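Local structure of oxygen-independent coproporphyrinogen III oxidase (Escherichia coli, 1OLT) at residues Asp403-Val416 with Thr426-Phe440. The protein catalyses the anaerobic oxidative decarboxylation of two propionate groups of coproporphyrinogen III to give protoporphyrinogen IX in heme biosynthesis, as a radical SAM enzyme with a [4Fe-4S] cluster. Sequence-based numbering, arbitrary orientation.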
# COMPACT_ATOMS: atom_id res chain seq x y z
N ASP A 403 -19.71 10.11 17.25
CA ASP A 403 -19.21 10.05 15.88
C ASP A 403 -20.21 10.58 14.85
O ASP A 403 -19.82 11.24 13.89
CB ASP A 403 -18.86 8.59 15.52
CG ASP A 403 -18.08 7.92 16.61
OD1 ASP A 403 -16.82 7.92 16.55
OD2 ASP A 403 -18.63 7.42 17.62
N LEU A 404 -21.48 10.25 15.06
CA LEU A 404 -22.56 10.71 14.19
C LEU A 404 -22.76 12.23 14.26
O LEU A 404 -23.12 12.85 13.26
CB LEU A 404 -23.89 9.96 14.52
CG LEU A 404 -23.90 8.44 14.13
CD1 LEU A 404 -25.28 7.77 14.40
CD2 LEU A 404 -23.52 8.25 12.68
N LYS A 405 -22.53 12.80 15.44
CA LYS A 405 -22.62 14.26 15.64
C LYS A 405 -21.54 14.93 14.79
O LYS A 405 -21.79 15.90 14.10
CB LYS A 405 -22.40 14.62 17.11
CG LYS A 405 -23.44 14.12 18.09
CD LYS A 405 -23.48 14.96 19.40
CE LYS A 405 -22.68 14.32 20.54
NZ LYS A 405 -23.55 13.46 21.41
N LEU A 406 -20.33 14.38 14.85
CA LEU A 406 -19.20 14.87 14.05
C LEU A 406 -19.53 14.72 12.57
O LEU A 406 -19.10 15.53 11.74
CB LEU A 406 -17.92 14.09 14.36
CG LEU A 406 -17.31 14.21 15.77
CD1 LEU A 406 -15.99 13.34 15.88
CD2 LEU A 406 -17.06 15.69 16.15
N LEU A 407 -20.30 13.67 12.25
CA LEU A 407 -20.71 13.38 10.88
C LEU A 407 -21.76 14.33 10.32
O LEU A 407 -21.79 14.59 9.12
CB LEU A 407 -21.24 11.93 10.78
CG LEU A 407 -21.37 11.29 9.38
CD1 LEU A 407 -20.04 11.23 8.65
CD2 LEU A 407 -21.95 9.87 9.45
N ALA A 408 -22.64 14.84 11.18
CA ALA A 408 -23.81 15.63 10.74
C ALA A 408 -23.45 16.78 9.79
O ALA A 408 -24.00 16.87 8.70
CB ALA A 408 -24.60 16.16 11.96
N PRO A 409 -22.52 17.65 10.19
CA PRO A 409 -22.13 18.76 9.30
C PRO A 409 -21.68 18.28 7.90
O PRO A 409 -22.04 18.89 6.90
CB PRO A 409 -20.99 19.47 10.07
CG PRO A 409 -20.64 18.58 11.25
CD PRO A 409 -21.77 17.66 11.46
N LEU A 410 -20.91 17.19 7.87
CA LEU A 410 -20.49 16.57 6.62
C LEU A 410 -21.69 16.08 5.78
O LEU A 410 -21.74 16.31 4.57
CB LEU A 410 -19.48 15.41 6.91
CG LEU A 410 -18.01 15.82 7.10
CD1 LEU A 410 -17.76 16.47 8.46
CD2 LEU A 410 -17.07 14.62 6.92
N ALA A 411 -22.66 15.44 6.44
CA ALA A 411 -23.89 14.92 5.81
C ALA A 411 -24.78 16.03 5.23
O ALA A 411 -25.41 15.84 4.19
CB ALA A 411 -24.71 14.10 6.81
N LYS A 412 -24.86 17.16 5.93
CA LYS A 412 -25.65 18.29 5.44
C LYS A 412 -24.95 18.93 4.24
O LYS A 412 -25.59 19.52 3.41
CB LYS A 412 -26.02 19.31 6.55
CG LYS A 412 -24.89 19.94 7.38
CD LYS A 412 -25.38 21.25 8.17
CE LYS A 412 -25.76 21.03 9.69
NZ LYS A 412 -24.82 20.17 10.55
N ASP A 413 -23.63 18.73 4.14
CA ASP A 413 -22.83 19.18 2.99
C ASP A 413 -22.86 18.23 1.78
O ASP A 413 -22.26 18.53 0.74
CB ASP A 413 -21.37 19.40 3.42
CG ASP A 413 -21.09 20.82 3.86
OD1 ASP A 413 -21.84 21.75 3.45
OD2 ASP A 413 -20.13 21.07 4.61
N GLY A 414 -23.54 17.08 1.90
CA GLY A 414 -23.74 16.19 0.76
C GLY A 414 -22.57 15.24 0.50
O GLY A 414 -22.54 14.58 -0.54
N LEU A 415 -21.63 15.16 1.44
CA LEU A 415 -20.55 14.18 1.37
C LEU A 415 -21.07 12.77 1.54
O LEU A 415 -20.56 11.84 0.95
CB LEU A 415 -19.50 14.45 2.43
CG LEU A 415 -18.47 15.50 2.08
CD1 LEU A 415 -19.07 16.82 1.73
CD2 LEU A 415 -17.54 15.68 3.25
N VAL A 416 -22.07 12.60 2.41
CA VAL A 416 -22.68 11.30 2.64
C VAL A 416 -24.19 11.48 2.80
O VAL A 416 -24.62 12.54 3.25
CB VAL A 416 -22.11 10.62 3.93
CG1 VAL A 416 -20.61 10.55 3.90
CG2 VAL A 416 -22.56 11.35 5.20
N THR A 426 -21.43 9.66 -1.01
CA THR A 426 -22.00 10.14 -2.25
C THR A 426 -20.92 10.31 -3.27
O THR A 426 -19.73 10.27 -2.95
CB THR A 426 -22.67 11.52 -2.05
OG1 THR A 426 -21.68 12.47 -1.63
CG2 THR A 426 -23.71 11.49 -0.93
N ALA A 427 -21.33 10.52 -4.51
CA ALA A 427 -20.41 10.84 -5.60
C ALA A 427 -19.49 12.01 -5.23
O ALA A 427 -18.29 11.98 -5.49
CB ALA A 427 -21.20 11.18 -6.90
N LYS A 428 -20.07 13.04 -4.63
CA LYS A 428 -19.34 14.20 -4.12
C LYS A 428 -18.39 13.89 -2.92
O LYS A 428 -17.33 14.49 -2.79
CB LYS A 428 -20.36 15.30 -3.70
CG LYS A 428 -21.08 16.00 -4.83
CD LYS A 428 -22.12 17.03 -4.27
CE LYS A 428 -22.95 17.71 -5.35
NZ LYS A 428 -22.13 18.42 -6.38
N GLY A 429 -18.79 12.98 -2.03
CA GLY A 429 -17.98 12.64 -0.86
C GLY A 429 -16.83 11.64 -1.05
O GLY A 429 -16.02 11.46 -0.14
N ARG A 430 -16.76 10.98 -2.20
CA ARG A 430 -15.76 9.91 -2.36
C ARG A 430 -14.32 10.41 -2.21
O ARG A 430 -13.53 9.79 -1.57
CB ARG A 430 -15.93 9.17 -3.69
CG ARG A 430 -17.21 8.31 -3.76
CD ARG A 430 -17.28 7.45 -5.01
NE ARG A 430 -16.19 6.52 -4.99
CZ ARG A 430 -15.69 5.87 -6.01
NH1 ARG A 430 -16.16 6.03 -7.24
NH2 ARG A 430 -14.66 5.05 -5.79
N LEU A 431 -14.00 11.56 -2.80
CA LEU A 431 -12.65 12.13 -2.67
C LEU A 431 -12.33 12.62 -1.25
O LEU A 431 -11.16 12.81 -0.88
CB LEU A 431 -12.43 13.25 -3.70
CG LEU A 431 -12.30 12.76 -5.14
CD1 LEU A 431 -12.70 13.83 -6.14
CD2 LEU A 431 -10.84 12.25 -5.41
N LEU A 432 -13.39 12.81 -0.45
CA LEU A 432 -13.26 13.26 0.93
C LEU A 432 -13.50 12.14 1.92
O LEU A 432 -14.03 12.36 3.02
CB LEU A 432 -14.26 14.40 1.14
CG LEU A 432 -14.02 15.58 0.17
CD1 LEU A 432 -15.06 16.70 0.30
CD2 LEU A 432 -12.60 16.13 0.39
N ILE A 433 -13.13 10.92 1.54
CA ILE A 433 -13.35 9.76 2.38
C ILE A 433 -12.57 9.80 3.69
O ILE A 433 -13.05 9.33 4.69
CB ILE A 433 -13.00 8.47 1.60
CG1 ILE A 433 -13.56 7.25 2.33
CG2 ILE A 433 -11.48 8.34 1.40
CD1 ILE A 433 -15.07 7.24 2.37
N ARG A 434 -11.35 10.35 3.68
CA ARG A 434 -10.54 10.45 4.89
C ARG A 434 -11.25 11.37 5.91
O ARG A 434 -11.25 11.07 7.12
CB ARG A 434 -9.12 10.95 4.61
CG ARG A 434 -8.25 10.04 3.67
CD ARG A 434 -7.11 10.83 2.99
NE ARG A 434 -6.29 10.11 1.99
CZ ARG A 434 -6.66 9.79 0.72
NH1 ARG A 434 -7.89 10.03 0.27
NH2 ARG A 434 -5.79 9.17 -0.10
N ASN A 435 -11.85 12.45 5.42
CA ASN A 435 -12.69 13.33 6.26
C ASN A 435 -13.79 12.54 6.94
O ASN A 435 -13.97 12.65 8.15
CB ASN A 435 -13.33 14.47 5.46
CG ASN A 435 -12.31 15.26 4.62
OD1 ASN A 435 -12.01 14.90 3.48
ND2 ASN A 435 -11.80 16.36 5.18
N ILE A 436 -14.51 11.72 6.17
CA ILE A 436 -15.61 10.92 6.72
C ILE A 436 -15.12 9.91 7.77
O ILE A 436 -15.71 9.78 8.85
CB ILE A 436 -16.37 10.19 5.56
CG1 ILE A 436 -17.10 11.20 4.67
CG2 ILE A 436 -17.34 9.13 6.09
CD1 ILE A 436 -17.39 10.69 3.26
N CYS A 437 -14.04 9.20 7.44
CA CYS A 437 -13.49 8.18 8.33
C CYS A 437 -13.01 8.80 9.65
O CYS A 437 -13.13 8.17 10.71
CB CYS A 437 -12.32 7.42 7.67
SG CYS A 437 -12.90 6.40 6.30
N MET A 438 -12.50 10.02 9.57
CA MET A 438 -12.00 10.75 10.73
C MET A 438 -13.06 10.96 11.82
O MET A 438 -12.71 11.14 13.00
CB MET A 438 -11.43 12.11 10.29
CG MET A 438 -10.27 12.65 11.14
SD MET A 438 -9.25 13.99 10.33
CE MET A 438 -10.34 14.60 8.95
N CYS A 439 -14.34 10.97 11.45
CA CYS A 439 -15.43 11.10 12.45
C CYS A 439 -15.50 9.94 13.43
O CYS A 439 -16.08 10.07 14.54
CB CYS A 439 -16.78 11.26 11.77
SG CYS A 439 -16.82 12.74 10.77
N PHE A 440 -14.92 8.81 13.01
CA PHE A 440 -14.87 7.60 13.80
C PHE A 440 -13.54 7.34 14.53
O PHE A 440 -13.37 6.32 15.19
CB PHE A 440 -15.25 6.41 12.91
CG PHE A 440 -16.67 6.45 12.47
CD1 PHE A 440 -17.68 5.93 13.29
CD2 PHE A 440 -17.03 7.04 11.27
CE1 PHE A 440 -19.02 5.97 12.90
CE2 PHE A 440 -18.36 7.09 10.89
CZ PHE A 440 -19.37 6.56 11.73
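Helix 403-412, in the HemN C-terminal domain, whose family belongs to the helix-turn-helix clan, packs nearly antiparallel to helix 433-438 at 150°, their axes 9.8 Å apart, with strands 416-418 and 422-425 linking them. C439 SG rests against the backbone carbonyl of L406, with L406 CB at 4.0 Å and L407 CD1 at 4.1 Å. One turn on, L410 CD2 sits 3.9 Å from I436 N and also touches N435 O and I436 CG1. V416 slides past I436 in the opposite direction, its CG1 3.3 Å from CD1, tighter than usual for two carbons. L415 and L432 cross at a slant, CD2 to CD1. At the far end the helix stops in a Schellman motif at G414, and T426 grips the turn. Its OG1, set between backbone N and carbonyl carbon (chi1 62°), donates to G414 O at 2.5 Å in the carbonyl plane and accepts from G429 N in an ST motif; T426 N gives L415 O a nearly straight bond of 3.1 Å (172°). D403 CB meets the F440 ring obliquely, 3.7 Å from CD1. T426 thus fastens the turn after helix 403-412 to the start of residues 426-440, while side chains of 406-410 and 435-439 meet mainly through sulfur and aliphatic carbon, beside the charge of R370, which binds D403 OD1 and F440 O.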